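Local coordinates for protein GCN5-related N-acetyltransferase (Streptococcus suis, PDB 3G3S) that probably transfers an acetyl group from acetyl-CoA to an amine of a substrate not yet identified, as GNAT-family N-acetyltransferases do, at residues 142-146 against 188-192; 171-175 against 200-205; 60-66 against 85-90; 50-56 against 71-77. All blocks are in the same frame, centred on the assembly; numbering follows the deposited sequence. Where two conformers were deposited one is given.

Interaction 1 (142-146 against 188-192). With EDO (1,2-ethanediol), chain F.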
loop_
_atom_site.group_PDB
_atom_site.type_symbol
_atom_site.label_atom_id
_atom_site.label_comp_id
_atom_site.label_asym_id
_atom_site.label_seq_id
_atom_site.Cartn_x
_atom_site.Cartn_y
_atom_site.Cartn_z
ATOM N N TRP A 142 -11.185 29.448 6.437
ATOM C CA TRP A 142 -9.776 29.612 6.115
ATOM C C TRP A 142 -8.909 28.442 6.588
ATOM O O TRP A 142 -7.932 28.120 5.932
ATOM C CB TRP A 142 -9.192 30.914 6.691
ATOM C CG TRP A 142 -8.908 30.878 8.175
ATOM C CD1 TRP A 142 -9.745 31.260 9.174
ATOM C CD2 TRP A 142 -7.704 30.432 8.804
ATOM N NE1 TRP A 142 -9.143 31.081 10.387
ATOM C CE2 TRP A 142 -7.881 30.585 10.195
ATOM C CE3 TRP A 142 -6.492 29.928 8.327
ATOM C CZ2 TRP A 142 -6.899 30.232 11.125
ATOM C CZ3 TRP A 142 -5.505 29.579 9.251
ATOM C CH2 TRP A 142 -5.723 29.733 10.635
ATOM N N SER A 143 -9.268 27.808 7.702
ATOM C CA SER A 143 -8.447 26.730 8.281
ATOM C C SER A 143 -8.970 25.314 8.068
ATOM O O SER A 143 -8.292 24.337 8.350
ATOM C CB SER A 143 -8.308 26.973 9.789
ATOM O OG SER A 143 -9.580 27.062 10.394
ATOM N N ARG A 144 -10.157 25.174 7.515
ATOM C CA ARG A 144 -10.760 23.862 7.480
ATOM C C ARG A 144 -10.028 22.798 6.694
ATOM O O ARG A 144 -10.067 21.648 7.089
ATOM C CB ARG A 144 -12.228 23.967 7.053
ATOM C CG ARG A 144 -12.493 24.384 5.685
ATOM C CD ARG A 144 -14.005 24.409 5.466
ATOM N NE ARG A 144 -14.339 24.536 4.049
ATOM C CZ ARG A 144 -15.573 24.439 3.546
ATOM N NH1 ARG A 144 -16.640 24.236 4.330
ATOM N NH2 ARG A 144 -15.744 24.569 2.233
ATOM N N ASP A 145 -9.334 23.166 5.619
ATOM C CA ASP A 145 -8.568 22.181 4.855
ATOM C C ASP A 145 -7.362 21.621 5.609
ATOM O O ASP A 145 -6.746 20.655 5.155
ATOM C CB ASP A 145 -8.103 22.777 3.530
ATOM C CG ASP A 145 -9.245 23.009 2.572
ATOM O OD1 ASP A 145 -10.320 22.394 2.758
ATOM O OD2 ASP A 145 -9.052 23.806 1.635
ATOM N N LEU A 146 -7.016 22.215 6.746
ATOM C CA LEU A 146 -5.930 21.655 7.562
ATOM C C LEU A 146 -6.278 20.220 8.051
ATOM O O LEU A 146 -5.399 19.370 8.191
ATOM C CB LEU A 146 -5.637 22.568 8.739
ATOM C CG LEU A 146 -5.020 23.926 8.401
ATOM C CD1 LEU A 146 -4.836 24.762 9.658
ATOM C CD2 LEU A 146 -3.704 23.739 7.641
ATOM N N GLU A 188 -0.571 21.264 3.599
ATOM C CA GLU A 188 -1.489 22.372 3.465
ATOM C C GLU A 188 -0.994 23.363 4.489
ATOM O O GLU A 188 -0.855 22.991 5.647
ATOM C CB GLU A 188 -2.876 21.935 3.876
ATOM C CG GLU A 188 -3.907 23.044 4.056
ATOM C CD GLU A 188 -4.387 23.680 2.758
ATOM O OE1 GLU A 188 -4.114 23.176 1.657
ATOM O OE2 GLU A 188 -5.078 24.703 2.867
ATOM N N VAL A 189 -0.757 24.598 4.061
ATOM C CA VAL A 189 -0.387 25.670 4.954
ATOM C C VAL A 189 -1.399 26.798 4.768
ATOM O O VAL A 189 -1.753 27.155 3.621
ATOM C CB VAL A 189 1.031 26.196 4.674
ATOM C CG1 VAL A 189 1.368 27.277 5.654
ATOM C CG2 VAL A 189 2.050 25.064 4.763
ATOM N N ASP A 190 -1.857 27.376 5.881
ATOM C CA ASP A 190 -2.816 28.479 5.852
ATOM C C ASP A 190 -2.536 29.485 6.980
ATOM O O ASP A 190 -2.154 29.077 8.087
ATOM C CB ASP A 190 -4.218 27.931 6.053
ATOM C CG ASP A 190 -4.737 27.127 4.859
ATOM O OD1 ASP A 190 -4.904 27.735 3.784
ATOM O OD2 ASP A 190 -5.058 25.918 5.017
ATOM N N THR A 191 -2.722 30.779 6.703
ATOM C CA THR A 191 -2.606 31.818 7.701
ATOM C C THR A 191 -3.806 32.734 7.623
ATOM O O THR A 191 -4.227 33.113 6.539
ATOM C CB THR A 191 -1.343 32.610 7.507
ATOM O OG1 THR A 191 -0.240 31.702 7.595
ATOM C CG2 THR A 191 -1.200 33.716 8.573
ATOM N N ARG A 192 -4.350 33.118 8.774
ATOM C CA ARG A 192 -5.521 33.964 8.782
ATOM C C ARG A 192 -5.129 35.338 8.197
ATOM O O ARG A 192 -4.035 35.833 8.442
ATOM C CB ARG A 192 -6.110 34.014 10.184
ATOM C CG ARG A 192 -7.557 34.346 10.147
ATOM C CD ARG A 192 -8.150 34.300 11.507
ATOM N NE ARG A 192 -7.691 35.373 12.383
ATOM C CZ ARG A 192 -8.018 35.458 13.670
ATOM N NH1 ARG A 192 -8.721 34.500 14.225
ATOM N NH2 ARG A 192 -7.582 36.470 14.413
HETATM C C1 EDO F . -3.142 20.602 -0.885
HETATM O O1 EDO F . -2.908 21.987 -0.605
HETATM C C2 EDO F . -2.381 20.153 -2.123
HETATM O O2 EDO F . -1.261 21.015 -2.364
HETATM O O HOH W 1 -9.157 31.490 13.433
#

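Interaction 2 (171-175 against 200-205)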
loop_
_atom_site.group_PDB
_atom_site.type_symbol
_atom_site.label_atom_id
_atom_site.label_comp_id
_atom_site.label_asym_id
_atom_site.label_seq_id
_atom_site.Cartn_x
_atom_site.Cartn_y
_atom_site.Cartn_z
ATOM N N VAL A 171 -6.561 30.357 16.825
ATOM C CA VAL A 171 -5.741 29.737 15.824
ATOM C C VAL A 171 -5.621 30.776 14.733
ATOM O O VAL A 171 -6.636 31.248 14.210
ATOM C CB VAL A 171 -6.368 28.447 15.267
ATOM C CG1 VAL A 171 -5.600 27.964 14.028
ATOM C CG2 VAL A 171 -6.405 27.387 16.369
ATOM N N VAL A 172 -4.380 31.152 14.423
ATOM C CA VAL A 172 -4.106 32.155 13.389
ATOM C C VAL A 172 -3.280 31.636 12.205
ATOM O O VAL A 172 -3.156 32.335 11.207
ATOM C CB VAL A 172 -3.448 33.403 14.016
ATOM C CG1 VAL A 172 -4.372 33.999 15.081
ATOM C CG2 VAL A 172 -2.085 33.072 14.600
ATOM N N SER A 173 -2.695 30.441 12.319
ATOM C CA SER A 173 -1.933 29.860 11.227
ATOM C C SER A 173 -1.773 28.376 11.510
ATOM O O SER A 173 -1.940 27.927 12.664
ATOM C CB SER A 173 -0.552 30.543 11.072
ATOM O OG SER A 173 0.075 30.054 9.893
ATOM N N GLY A 174 -1.471 27.608 10.463
ATOM C CA GLY A 174 -1.312 26.175 10.607
ATOM C C GLY A 174 -0.727 25.521 9.375
ATOM O O GLY A 174 -0.821 26.051 8.230
ATOM N N ALA A 175 -0.058 24.397 9.626
ATOM C CA ALA A 175 0.546 23.570 8.583
ATOM C C ALA A 175 0.116 22.168 8.915
ATOM O O ALA A 175 0.379 21.685 10.015
ATOM C CB ALA A 175 2.045 23.672 8.581
ATOM N N LEU A 200 4.559 33.364 9.980
ATOM C CA LEU A 200 3.947 32.304 10.734
ATOM C C LEU A 200 3.871 30.994 9.930
ATOM O O LEU A 200 4.124 29.911 10.469
ATOM C CB LEU A 200 2.564 32.737 11.222
ATOM C CG LEU A 200 2.506 33.967 12.152
ATOM C CD1 LEU A 200 1.109 34.181 12.676
ATOM C CD2 LEU A 200 3.474 33.883 13.324
ATOM N N ALA A 201 3.497 31.092 8.660
ATOM C CA ALA A 201 3.395 29.916 7.779
ATOM C C ALA A 201 4.692 29.087 7.748
ATOM O O ALA A 201 4.681 27.865 7.863
ATOM C CB ALA A 201 3.020 30.368 6.353
ATOM N N LYS A 202 5.797 29.809 7.636
ATOM C CA LYS A 202 7.157 29.295 7.574
ATOM C C LYS A 202 7.530 28.561 8.869
ATOM O O LYS A 202 8.136 27.501 8.838
ATOM C CB LYS A 202 8.047 30.510 7.320
ATOM C CG LYS A 202 9.491 30.305 7.029
ATOM C CD LYS A 202 10.183 31.688 6.799
ATOM C CE LYS A 202 10.294 32.541 8.091
ATOM N NZ LYS A 202 10.597 34.004 7.881
ATOM N N ALA A 203 7.134 29.119 10.008
ATOM C CA ALA A 203 7.398 28.494 11.287
ATOM C C ALA A 203 6.610 27.194 11.468
ATOM O O ALA A 203 7.170 26.199 11.928
ATOM C CB ALA A 203 7.090 29.479 12.440
ATOM N N CYS A 204 5.314 27.193 11.157
ATOM C CA CYS A 204 4.536 25.962 11.325
ATOM C C CYS A 204 4.865 24.928 10.242
ATOM O O CYS A 204 4.719 23.742 10.489
ATOM C CB CYS A 204 3.014 26.240 11.414
ATOM S SG CYS A 204 2.310 27.277 10.138
ATOM N N ALA A 205 5.259 25.382 9.047
ATOM C CA ALA A 205 5.676 24.486 7.983
ATOM C C ALA A 205 6.972 23.833 8.415
ATOM O O ALA A 205 7.112 22.619 8.332
ATOM C CB ALA A 205 5.873 25.229 6.703
#

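Interaction 3 (60-66 against 85-90)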
loop_
_atom_site.group_PDB
_atom_site.type_symbol
_atom_site.label_atom_id
_atom_site.label_comp_id
_atom_site.label_asym_id
_atom_site.label_seq_id
_atom_site.Cartn_x
_atom_site.Cartn_y
_atom_site.Cartn_z
ATOM N N PRO A 60 -8.968 11.879 -22.810
ATOM C CA PRO A 60 -9.967 12.816 -22.282
ATOM C C PRO A 60 -11.321 12.199 -22.430
ATOM O O PRO A 60 -11.570 11.540 -23.434
ATOM C CB PRO A 60 -9.856 14.035 -23.195
ATOM C CG PRO A 60 -8.543 13.908 -23.836
ATOM C CD PRO A 60 -8.231 12.448 -23.945
ATOM N N HIS A 61 -12.144 12.371 -21.406
ATOM C CA HIS A 61 -13.472 11.797 -21.339
ATOM C C HIS A 61 -14.423 12.724 -20.574
ATOM O O HIS A 61 -14.233 12.974 -19.397
ATOM C CB HIS A 61 -13.424 10.445 -20.640
ATOM C CG HIS A 61 -14.598 9.596 -20.974
ATOM N ND1 HIS A 61 -15.865 9.885 -20.524
ATOM C CD2 HIS A 61 -14.718 8.521 -21.780
ATOM C CE1 HIS A 61 -16.714 9.004 -21.019
ATOM N NE2 HIS A 61 -16.043 8.159 -21.776
ATOM N N ARG A 62 -15.499 13.170 -21.220
ATOM C CA ARG A 62 -16.354 14.161 -20.596
ATOM C C ARG A 62 -17.146 13.626 -19.408
ATOM O O ARG A 62 -17.474 14.397 -18.511
ATOM C CB ARG A 62 -17.253 14.848 -21.632
ATOM C CG ARG A 62 -18.245 13.926 -22.275
ATOM C CD ARG A 62 -19.124 14.647 -23.297
ATOM N NE ARG A 62 -18.362 15.310 -24.367
ATOM C CZ ARG A 62 -18.346 16.616 -24.641
ATOM N NH1 ARG A 62 -17.586 17.053 -25.643
ATOM N NH2 ARG A 62 -19.098 17.492 -23.964
ATOM N N ASP A 63 -17.418 12.324 -19.339
ATOM C CA ASP A 63 -18.157 11.819 -18.190
ATOM C C ASP A 63 -17.362 11.922 -16.883
ATOM O O ASP A 63 -17.958 12.085 -15.809
ATOM C CB ASP A 63 -18.620 10.395 -18.410
ATOM C CG ASP A 63 -19.708 10.285 -19.469
ATOM O OD1 ASP A 63 -20.133 11.323 -20.036
ATOM O OD2 ASP A 63 -20.113 9.132 -19.728
ATOM N N LEU A 64 -16.037 11.814 -16.956
ATOM C CA LEU A 64 -15.238 11.967 -15.749
ATOM C C LEU A 64 -15.247 13.433 -15.238
ATOM O O LEU A 64 -15.230 13.697 -14.029
ATOM C CB LEU A 64 -13.807 11.448 -15.987
ATOM C CG LEU A 64 -13.619 9.930 -16.187
ATOM C CD1 LEU A 64 -12.146 9.580 -16.418
ATOM C CD2 LEU A 64 -14.194 9.112 -15.004
ATOM N N LEU A 65 -15.239 14.380 -16.163
ATOM C CA LEU A 65 -15.354 15.812 -15.834
ATOM C C LEU A 65 -16.687 16.084 -15.132
ATOM O O LEU A 65 -16.787 16.896 -14.200
ATOM C CB LEU A 65 -15.245 16.663 -17.095
ATOM C CG LEU A 65 -13.919 16.571 -17.853
ATOM C CD1 LEU A 65 -13.876 17.336 -19.148
ATOM C CD2 LEU A 65 -12.783 17.071 -16.918
ATOM N N LYS A 66 -17.732 15.395 -15.571
ATOM C CA LYS A 66 -19.039 15.588 -14.938
ATOM C C LYS A 66 -19.054 15.245 -13.458
ATOM O O LYS A 66 -19.713 15.930 -12.669
ATOM C CB LYS A 66 -20.109 14.771 -15.651
ATOM C CG LYS A 66 -20.390 15.314 -17.029
ATOM C CD LYS A 66 -21.486 14.539 -17.726
ATOM C CE LYS A 66 -21.799 15.154 -19.085
ATOM N NZ LYS A 66 -23.098 14.636 -19.621
ATOM N N LEU A 85 -10.173 19.617 -23.704
ATOM C CA LEU A 85 -11.558 19.192 -23.484
ATOM C C LEU A 85 -12.219 20.044 -22.413
ATOM O O LEU A 85 -13.357 20.454 -22.553
ATOM C CB LEU A 85 -11.626 17.718 -23.101
ATOM C CG LEU A 85 -13.044 17.178 -22.874
ATOM C CD1 LEU A 85 -13.826 17.320 -24.180
ATOM C CD2 LEU A 85 -13.035 15.712 -22.318
ATOM N N ILE A 86 -11.508 20.279 -21.322
ATOM C CA ILE A 86 -12.027 21.100 -20.230
ATOM C C ILE A 86 -12.439 22.477 -20.773
ATOM O O ILE A 86 -13.526 22.964 -20.508
ATOM C CB ILE A 86 -10.944 21.272 -19.081
ATOM C CG1 ILE A 86 -10.678 19.932 -18.366
ATOM C CG2 ILE A 86 -11.398 22.268 -18.053
ATOM C CD1 ILE A 86 -9.382 19.878 -17.481
ATOM N N GLU A 87 -11.552 23.101 -21.546
ATOM C CA GLU A 87 -11.801 24.459 -22.036
ATOM C C GLU A 87 -12.934 24.465 -23.018
ATOM O O GLU A 87 -13.747 25.376 -23.006
ATOM C CB GLU A 87 -10.575 25.064 -22.662
ATOM C CG GLU A 87 -9.485 25.314 -21.607
ATOM C CD GLU A 87 -8.235 25.883 -22.151
ATOM O OE1 GLU A 87 -8.191 26.186 -23.349
ATOM O OE2 GLU A 87 -7.272 26.024 -21.371
ATOM N N GLU A 88 -12.967 23.459 -23.869
ATOM C CA GLU A 88 -14.017 23.330 -24.859
ATOM C C GLU A 88 -15.391 23.154 -24.232
ATOM O O GLU A 88 -16.367 23.815 -24.632
ATOM C CB GLU A 88 -13.730 22.136 -25.774
ATOM C CG GLU A 88 -14.862 21.840 -26.757
ATOM C CD GLU A 88 -14.501 20.762 -27.728
ATOM O OE1 GLU A 88 -13.828 21.089 -28.730
ATOM O OE2 GLU A 88 -14.907 19.609 -27.494
ATOM N N VAL A 89 -15.480 22.235 -23.283
ATOM C CA VAL A 89 -16.759 21.924 -22.645
ATOM C C VAL A 89 -17.307 23.042 -21.749
ATOM O O VAL A 89 -18.515 23.289 -21.743
ATOM C CB VAL A 89 -16.682 20.637 -21.813
ATOM C CG1 VAL A 89 -17.985 20.437 -20.986
ATOM C CG2 VAL A 89 -16.386 19.400 -22.693
ATOM N N TYR A 90 -16.440 23.735 -21.021
ATOM C CA TYR A 90 -16.866 24.705 -20.004
ATOM C C TYR A 90 -16.603 26.193 -20.287
ATOM O O TYR A 90 -17.130 27.049 -19.578
ATOM C CB TYR A 90 -16.246 24.327 -18.648
ATOM C CG TYR A 90 -16.646 22.944 -18.167
ATOM C CD1 TYR A 90 -17.898 22.708 -17.591
ATOM C CD2 TYR A 90 -15.790 21.859 -18.314
ATOM C CE1 TYR A 90 -18.277 21.431 -17.176
ATOM C CE2 TYR A 90 -16.160 20.586 -17.883
ATOM C CZ TYR A 90 -17.398 20.371 -17.331
ATOM O OH TYR A 90 -17.725 19.100 -16.911
HETATM O O HOH W 2 -18.315 17.345 -18.792
#

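Interaction 4 (50-56 against 71-77). With EDO (1,2-ethanediol), chain H.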
loop_
_atom_site.group_PDB
_atom_site.type_symbol
_atom_site.label_atom_id
_atom_site.label_comp_id
_atom_site.label_asym_id
_atom_site.label_seq_id
_atom_site.Cartn_x
_atom_site.Cartn_y
_atom_site.Cartn_z
ATOM N N GLN A 50 -14.389 18.635 1.661
ATOM C CA GLN A 50 -14.844 20.025 1.604
ATOM C C GLN A 50 -14.222 20.724 0.403
ATOM O O GLN A 50 -14.908 21.438 -0.326
ATOM C CB GLN A 50 -14.458 20.741 2.878
ATOM C CG GLN A 50 -15.079 20.120 4.132
ATOM C CD GLN A 50 -14.690 20.852 5.395
ATOM O OE1 GLN A 50 -13.537 21.232 5.574
ATOM N NE2 GLN A 50 -15.655 21.048 6.285
ATOM N N SER A 51 -12.917 20.551 0.228
ATOM C CA SER A 51 -12.252 20.990 -0.990
ATOM C C SER A 51 -11.758 19.693 -1.659
ATOM O O SER A 51 -11.645 18.659 -0.995
ATOM C CB SER A 51 -11.108 21.948 -0.707
ATOM O OG SER A 51 -10.020 21.233 -0.228
ATOM N N PHE A 52 -11.493 19.739 -2.961
ATOM C CA PHE A 52 -11.141 18.564 -3.728
ATOM C C PHE A 52 -10.083 18.783 -4.766
ATOM O O PHE A 52 -9.854 19.910 -5.239
ATOM C CB PHE A 52 -12.364 18.105 -4.560
ATOM C CG PHE A 52 -13.539 17.645 -3.753
ATOM C CD1 PHE A 52 -14.418 18.565 -3.181
ATOM C CD2 PHE A 52 -13.800 16.293 -3.600
ATOM C CE1 PHE A 52 -15.511 18.127 -2.435
ATOM C CE2 PHE A 52 -14.879 15.865 -2.857
ATOM C CZ PHE A 52 -15.735 16.775 -2.288
ATOM N N PHE A 53 -9.471 17.671 -5.144
ATOM C CA PHE A 53 -8.632 17.554 -6.310
ATOM C C PHE A 53 -9.214 16.475 -7.183
ATOM O O PHE A 53 -9.653 15.428 -6.697
ATOM C CB PHE A 53 -7.209 17.153 -5.964
ATOM C CG PHE A 53 -6.378 18.313 -5.542
ATOM C CD1 PHE A 53 -6.453 18.800 -4.244
ATOM C CD2 PHE A 53 -5.537 18.938 -6.448
ATOM C CE1 PHE A 53 -5.689 19.894 -3.863
ATOM C CE2 PHE A 53 -4.757 20.050 -6.057
ATOM C CZ PHE A 53 -4.837 20.514 -4.788
ATOM N N GLY A 54 -9.100 16.705 -8.477
ATOM C CA GLY A 54 -9.510 15.764 -9.508
ATOM C C GLY A 54 -8.335 15.646 -10.461
ATOM O O GLY A 54 -8.066 16.572 -11.215
ATOM N N PHE A 55 -7.578 14.559 -10.365
ATOM C CA PHE A 55 -6.470 14.316 -11.288
ATOM C C PHE A 55 -6.968 13.455 -12.402
ATOM O O PHE A 55 -7.405 12.328 -12.172
ATOM C CB PHE A 55 -5.312 13.631 -10.603
ATOM C CG PHE A 55 -4.615 14.497 -9.594
ATOM C CD1 PHE A 55 -5.047 14.535 -8.278
ATOM C CD2 PHE A 55 -3.545 15.283 -9.980
ATOM C CE1 PHE A 55 -4.379 15.317 -7.348
ATOM C CE2 PHE A 55 -2.866 16.091 -9.047
ATOM C CZ PHE A 55 -3.286 16.107 -7.750
ATOM N N LEU A 56 -6.824 13.956 -13.620
ATOM C CA LEU A 56 -7.412 13.312 -14.800
ATOM C C LEU A 56 -6.393 12.664 -15.728
ATOM O O LEU A 56 -5.621 13.358 -16.337
ATOM C CB LEU A 56 -8.171 14.392 -15.556
ATOM C CG LEU A 56 -9.316 14.995 -14.729
ATOM C CD1 LEU A 56 -9.523 16.491 -15.149
ATOM C CD2 LEU A 56 -10.541 14.097 -14.846
ATOM N N LYS A 71 -18.379 20.818 -7.309
ATOM C CA LYS A 71 -17.491 20.627 -6.169
ATOM C C LYS A 71 -16.465 21.739 -6.097
ATOM O O LYS A 71 -16.073 22.306 -7.110
ATOM C CB LYS A 71 -16.765 19.290 -6.273
ATOM C CG LYS A 71 -17.656 18.095 -6.198
ATOM C CD LYS A 71 -16.830 16.835 -6.343
ATOM C CE LYS A 71 -17.630 15.624 -6.054
ATOM N NZ LYS A 71 -18.781 15.467 -6.993
ATOM N N ASN A 72 -16.026 22.045 -4.878
ATOM C CA ASN A 72 -14.970 23.012 -4.666
ATOM C C ASN A 72 -13.671 22.283 -5.031
ATOM O O ASN A 72 -12.957 21.798 -4.151
ATOM C CB ASN A 72 -14.989 23.445 -3.210
ATOM C CG ASN A 72 -13.904 24.433 -2.885
ATOM O OD1 ASN A 72 -13.409 25.144 -3.774
ATOM N ND2 ASN A 72 -13.511 24.489 -1.593
ATOM N N ILE A 73 -13.366 22.236 -6.325
ATOM C CA ILE A 73 -12.320 21.336 -6.867
ATOM C C ILE A 73 -11.264 21.959 -7.733
ATOM O O ILE A 73 -11.542 22.918 -8.466
ATOM C CB ILE A 73 -13.028 20.199 -7.721
ATOM C CG1 ILE A 73 -12.076 19.071 -8.072
ATOM C CG2 ILE A 73 -13.630 20.768 -8.987
ATOM C CD1 ILE A 73 -12.742 17.757 -8.349
ATOM N N ILE A 74 -10.023 21.459 -7.588
ATOM C CA ILE A 74 -8.931 21.794 -8.505
ATOM C C ILE A 74 -8.806 20.597 -9.481
ATOM O O ILE A 74 -8.566 19.454 -9.044
ATOM C CB ILE A 74 -7.554 22.113 -7.793
ATOM C CG1 ILE A 74 -7.708 23.310 -6.818
ATOM C CG2 ILE A 74 -6.439 22.360 -8.850
ATOM C CD1 ILE A 74 -6.428 23.601 -5.945
ATOM N N LEU A 75 -9.048 20.856 -10.775
ATOM C CA LEU A 75 -8.911 19.871 -11.837
ATOM C C LEU A 75 -7.476 19.902 -12.344
ATOM O O LEU A 75 -6.973 20.976 -12.720
ATOM C CB LEU A 75 -9.802 20.202 -13.027
ATOM C CG LEU A 75 -11.282 20.322 -12.756
ATOM C CD1 LEU A 75 -12.005 20.582 -14.069
ATOM C CD2 LEU A 75 -11.767 19.062 -12.118
ATOM N N VAL A 76 -6.829 18.744 -12.379
ATOM C CA VAL A 76 -5.458 18.677 -12.845
ATOM C C VAL A 76 -5.356 17.721 -14.046
ATOM O O VAL A 76 -5.360 16.518 -13.875
ATOM C CB VAL A 76 -4.473 18.252 -11.744
ATOM C CG1 VAL A 76 -3.030 18.310 -12.329
ATOM C CG2 VAL A 76 -4.623 19.120 -10.463
ATOM N N PRO A 77 -5.246 18.268 -15.264
ATOM C CA PRO A 77 -5.121 17.443 -16.453
ATOM C C PRO A 77 -3.741 16.803 -16.609
ATOM O O PRO A 77 -2.724 17.490 -16.475
ATOM C CB PRO A 77 -5.299 18.435 -17.586
ATOM C CG PRO A 77 -4.913 19.731 -17.066
ATOM C CD PRO A 77 -5.224 19.711 -15.595
HETATM C C1 EDO H . -1.519 19.577 -18.879
HETATM O O1 EDO H . -0.488 18.661 -18.533
HETATM C C2 EDO H . -1.102 20.280 -20.156
HETATM O O2 EDO H . 0.036 21.084 -19.837
HETATM O O HOH W 3 -17.444 21.111 -2.529
#

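Interaction 1 (142-146 against 188-192)
In this GNAT fold the loop between helices 131-139 and 153-159 lies along strand 184-191, with Trp142 and Leu146 meeting Asp190, Arg192 and Glu188. As in relatives, this strand probably leads into the loop that holds the acetyl-CoA pyrophosphate, and the contact would then flank the active-site region. The Trp142 indole is sandwiched: the aliphatic part of Arg192 lies over one face, a CH-pi contact with CG 3.8 Å from the centroid of the Trp142 five-membered ring, while Ser143 CB covers the opposite face. Its chi1 of 76°, which wedges CG between backbone N and carbonyl carbon, turns the benzo edge to the strand, and CZ3 of Trp142 comes within 3.6 Å of Asp190 O. Further along, Leu146 CD2 rests 3.7 Å from Glu188 CG, the two side chains crossing at about a right angle, and it also borders Asp190 OD2. A bend at chi2 (72°) brings the Glu188 carboxylate beside Asp145, its OE2 lying 3.6 Å from Asp145 CB. Acid groups crowd here, with Asp145 OD2 4.3 Å from Glu188 OE2, two like-charged groups close together. A 1,2-ethanediol and a cacodylate, both probably from the crystallisation liquor, sit near Glu188, consistent with a pocket. At the other end Arg192 is fixed by a salt bridge from NE to Asp194 and a hydrogen bond from NH1 to Gln170 OE1. A water in the indole plane accepts from Trp142 NE1 at 3.1 Å and from Arg192 NH1 at 3.1 Å.

Interaction 2 (171-175 against 200-205)
Ser173 OG is gripped from the neighbouring strand by hydrogen bonds with Thr191 OG1 and Asp190 O, and on the helix side it stands 3.8 Å from Ala201 N, a packing contact. Its chi1 of -173° sends OG away from the backbone N, toward the first turn of helix 200-214, while Ser173 CB meets Leu200 CB at 3.8 Å. This helix, the next element after strand 184-191, lies on the sheet of the GNAT fold; here its segment runs at 37° to strand 171-175. Val172 and Ser173 form a classic beta bulge opposite Ile165. Val172 CG2 touches Leu200 CD1 at 3.9 Å, the two side chains passing at a slant, and Ile165 lines the same patch. At the far end Ala175 CB pushes against the helix backbone, 3.3 Å from Cys204 O and 3.7 Å from Ala205 N. In one of its two conformers Cys204 turns its sulfur to the strand, with SG 3.6 Å from Gly174 C; that contact need not hold in the other conformer. Small residues make up most of this interface, and the axes of the short segments approach to 6.9 Å. No hydrogen bond crosses between the segments: the helix is held by van der Waals packing, and the buried hydroxyl of Ser173 is hydrogen-bonded to the neighbouring strand, not to the helix segment.

Interaction 3 (60-66 against 85-90)
With chi1 at -179°, Leu85 swings CG opposite its backbone N and drives CD2 into the start of helix 62-68, where it lies 3.6 Å from His61 N and 3.7 Å from Leu65 CD1; Pro60 CB closes in beside it. Arg62, whose chi1 of 65° sets CG between N and the carbonyl carbon, brings its guanidinium beside Val89, with NH2 3.6 Å from Val89 CG2. Glu88 OE2 approaches the guanidinium edge at 4.1 Å from Arg62 NH1, beyond a salt bridge. The other Leu65 branch, CD2, packs 3.8 Å from Ile86 CG1. Leu65 CB meets the edge of the Tyr90 ring, 3.5 Å from Tyr90 OH. That hydroxyl accepts from a water at 2.6 Å, the same water donates to Arg62 O, and Tyr90 OH is also hydrogen-bonded to Glu69 OE2. His61 caps the helix, its ND1 taking the N-H of Asp63 at 3.1 Å close to the ring plane. Leu65 and Ile86 also reach Leu56 of strand 52-58. The helix segments cross at -71°. This is the crossover helix of the beta-alpha-beta unit 52-58, 62-68, 73-77 packing against the next helix, 80-90.

Interaction 4 (50-56 against 71-77)
Five backbone hydrogen bonds tie segment 50-56 to segment 71-77. Phe52 O accepts from Ile74 N at 2.8 Å, Gly54 O from Val76 N at 2.8 Å, and Val76 O takes Leu56 N with an almost straight N-H...O angle of 176°. Gly54 N reaches Ile74 O at 2.9 Å; the first bond, Phe52 N to Asn72 O, is more bent at 136°. Phe52, Gly54 and Leu56 thus bond to residues flanking their opposite numbers, the pattern of parallel strands, here the two strands of a beta-alpha-beta crossover through helix 62-68. On one sheet face Phe53 and Ile74 lie side by side, Ile74 CB over the phenyl ring at 4.2 Å from the Phe53 centroid. Next along, Phe55 CD2 meets Val76 CB at 3.6 Å, and Tyr178 stands across Phe53 with its ring plane about perpendicular. On the other face Ile73, with CG1 anti to N (chi1 -168°), brings CD1 to 3.8 Å from Gly54 N, where no side chain intervenes. At the start of the pairing, Lys71 CD sits over the centre of the Phe52 ring, 4.0 Å from its centroid, while Lys71 NZ is hydrogen-bonded to Ile67 O.

From the N terminus, segment 50-56 runs into 60-66, then 71-77 and 85-90, so interactions 4 and 3 cross: interaction 4 closes the crossover loop through helix 62-68, and interaction 3 then brings helix 80-90 back onto that helix. Leu56 links them, touching both Leu65 and Ile86. Later, interaction 1 closes the chain from 142-146 to 188-192 and interaction 2 from 171-175 to 200-205; these also cross, one resting on strand 184-191, the other on its sheet neighbour 170-181. The two pairs are in series. Interactions 1, 2 and 4 reach the same mixed sheet, and a weak Ser51-Asp145 hydrogen bond joins interactions 4 and 1, their centres about 17 Å apart.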